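Local coordinates for phosphoenolpyruvate-protein phosphotransferase (Coxiella burnetii, PDB 3TRC), which probably transfers phosphate from phosphoenolpyruvate to a histidine of a carrier protein, and is represented here by its GAF domain, at residues A[78-83]-A[113-118]. Numbering follows the deposited sequence.
With NA (sodium ion), chain C; PO4 (phosphate ion), chain B.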
loop_
_atom_site.group_PDB
_atom_site.type_symbol
_atom_site.label_atom_id
_atom_site.label_comp_id
_atom_site.label_asym_id
_atom_site.label_seq_id
_atom_site.Cartn_x
_atom_site.Cartn_y
_atom_site.Cartn_z
ATOM N N GLY A 78 -28.724 6.983 -4.356
ATOM C CA GLY A 78 -27.838 7.700 -5.249
ATOM C C GLY A 78 -26.694 6.866 -5.788
ATOM O O GLY A 78 -26.622 5.654 -5.593
ATOM N N LEU A 79 -25.785 7.536 -6.482
ATOM C CA LEU A 79 -24.656 6.874 -7.100
ATOM C C LEU A 79 -23.680 6.381 -6.033
ATOM O O LEU A 79 -23.147 5.278 -6.125
ATOM C CB LEU A 79 -23.964 7.846 -8.054
ATOM C CG LEU A 79 -22.926 7.275 -9.011
ATOM C CD1 LEU A 79 -23.487 6.071 -9.769
ATOM C CD2 LEU A 79 -22.476 8.369 -9.973
ATOM N N ILE A 80 -23.436 7.207 -5.025
ATOM C CA ILE A 80 -22.549 6.808 -3.940
ATOM C C ILE A 80 -23.113 5.589 -3.201
ATOM O O ILE A 80 -22.376 4.652 -2.874
ATOM C CB ILE A 80 -22.250 7.990 -2.994
ATOM C CG1 ILE A 80 -21.400 9.020 -3.741
ATOM C CG2 ILE A 80 -21.542 7.515 -1.738
ATOM C CD1 ILE A 80 -21.200 10.339 -3.018
ATOM N N GLY A 81 -24.423 5.595 -2.968
ATOM C CA GLY A 81 -25.096 4.438 -2.405
ATOM C C GLY A 81 -24.915 3.205 -3.272
ATOM O O GLY A 81 -24.724 2.099 -2.772
ATOM N N LEU A 82 -24.960 3.390 -4.586
ATOM C CA LEU A 82 -24.811 2.256 -5.491
ATOM C C LEU A 82 -23.410 1.647 -5.390
ATOM O O LEU A 82 -23.259 0.426 -5.394
ATOM C CB LEU A 82 -25.149 2.667 -6.924
ATOM C CG LEU A 82 -25.238 1.548 -7.958
ATOM C CD1 LEU A 82 -26.234 0.471 -7.519
ATOM C CD2 LEU A 82 -25.610 2.123 -9.320
ATOM N N VAL A 83 -22.387 2.495 -5.281
ATOM C CA VAL A 83 -21.031 2.001 -5.058
ATOM C C VAL A 83 -20.983 1.136 -3.794
ATOM O O VAL A 83 -20.407 0.050 -3.788
ATOM C CB VAL A 83 -20.021 3.152 -4.881
ATOM C CG1 VAL A 83 -18.645 2.600 -4.524
ATOM C CG2 VAL A 83 -19.965 4.030 -6.132
ATOM N N HIS A 113 -18.211 15.988 -13.667
ATOM C CA HIS A 113 -18.756 15.016 -14.598
ATOM C C HIS A 113 -18.082 13.666 -14.420
ATOM O O HIS A 113 -18.730 12.704 -14.016
ATOM C CB HIS A 113 -18.643 15.533 -16.032
ATOM C CG HIS A 113 -19.485 16.743 -16.288
ATOM N ND1 HIS A 113 -20.793 16.660 -16.715
ATOM C CD2 HIS A 113 -19.222 18.062 -16.137
ATOM C CE1 HIS A 113 -21.293 17.877 -16.836
ATOM N NE2 HIS A 113 -20.361 18.747 -16.490
ATOM N N GLY A 114 -16.783 13.596 -14.703
ATOM C CA GLY A 114 -16.029 12.374 -14.478
ATOM C C GLY A 114 -16.149 11.949 -13.026
ATOM O O GLY A 114 -16.102 12.791 -12.133
ATOM N N PHE A 115 -16.293 10.646 -12.794
ATOM C CA PHE A 115 -16.615 10.117 -11.464
ATOM C C PHE A 115 -15.953 8.763 -11.241
ATOM O O PHE A 115 -16.047 7.865 -12.080
ATOM C CB PHE A 115 -18.141 9.973 -11.326
ATOM C CG PHE A 115 -18.606 9.359 -10.025
ATOM C CD1 PHE A 115 -18.682 7.978 -9.872
ATOM C CD2 PHE A 115 -19.038 10.166 -8.980
ATOM C CE1 PHE A 115 -19.141 7.414 -8.681
ATOM C CE2 PHE A 115 -19.497 9.611 -7.784
ATOM C CZ PHE A 115 -19.548 8.233 -7.637
ATOM N N LEU A 116 -15.268 8.619 -10.115
ATOM C CA LEU A 116 -14.788 7.307 -9.698
ATOM C C LEU A 116 -15.166 7.093 -8.245
ATOM O O LEU A 116 -14.669 7.787 -7.358
ATOM C CB LEU A 116 -13.270 7.187 -9.873
ATOM C CG LEU A 116 -12.640 5.869 -9.407
ATOM C CD1 LEU A 116 -13.262 4.682 -10.133
ATOM C CD2 LEU A 116 -11.128 5.901 -9.624
ATOM N N GLY A 117 -16.063 6.140 -8.013
ATOM C CA GLY A 117 -16.486 5.805 -6.665
ATOM C C GLY A 117 -15.962 4.439 -6.296
ATOM O O GLY A 117 -16.152 3.475 -7.035
ATOM N N ILE A 118 -15.293 4.359 -5.151
ATOM C CA ILE A 118 -14.596 3.149 -4.741
ATOM C C ILE A 118 -15.003 2.719 -3.336
ATOM O O ILE A 118 -14.911 3.496 -2.385
ATOM C CB ILE A 118 -13.072 3.375 -4.801
ATOM C CG1 ILE A 118 -12.652 3.648 -6.243
ATOM C CG2 ILE A 118 -12.314 2.191 -4.224
ATOM C CD1 ILE A 118 -11.183 3.709 -6.429
HETATM NA NA NA C . -25.141 1.902 0.088
HETATM P P PO4 B . -25.507 10.848 -5.177
HETATM O O1 PO4 B . -26.636 11.077 -4.207
HETATM O O2 PO4 B . -24.774 12.150 -5.423
HETATM O O3 PO4 B . -24.539 9.830 -4.635
HETATM O O4 PO4 B . -26.052 10.362 -6.497
#
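F115 meets segment 78-83 of the short helix 78-86 with one face of its ring, and L79 lies against that face. CD2 of L79 sits 3.6 Å from the centroid of the F115 ring, only 7° off the normal, a CH-pi contact almost dead centre. Two torsions bring the groups together from opposite directions: CG of F115 is anti to its backbone N (chi1 177°), extending the ring from the strand, and CG of L79 is likewise swung away from its own N (chi1 -168°). The ring edge is met near its plane by CG2 of V83, 4.3 Å from CE1 of F115, and, at a similar distance, by CG1 of I80 near CZ. A95 and V131 also pack on F115. L116 turns its side chain away from the helix, toward C148 of helix 142-164. At G117 the strand comes nearest: its CA is 6.1 Å from CA of V83, whose CG2 packs over the backbone, 3.9 Å from CA of G117, while CG1 of V83 rests 3.6 Å from O of G117. CG1 of V83 also reaches C of I118, 3.8 Å away, whereas the I118 side chain points off to the same long helix. The short helix of this GAF domain thus packs on one side of the antiparallel sheet and helix 142-164 on the other. At the N-terminal end of the short helix, N of L79 donates to O4 of the phosphate at 2.8 Å and N of I80 to O3, both nearly straight; N of K102 and NH1 of R104 also bond this phosphate, which probably came from the crystallisation liquor. O of G81 joins Y55 and E85 at the sodium ion. No hydrogen bond links helix to strand: shape and apolar contact join them, while two amides and one carbonyl of the helix serve the ions.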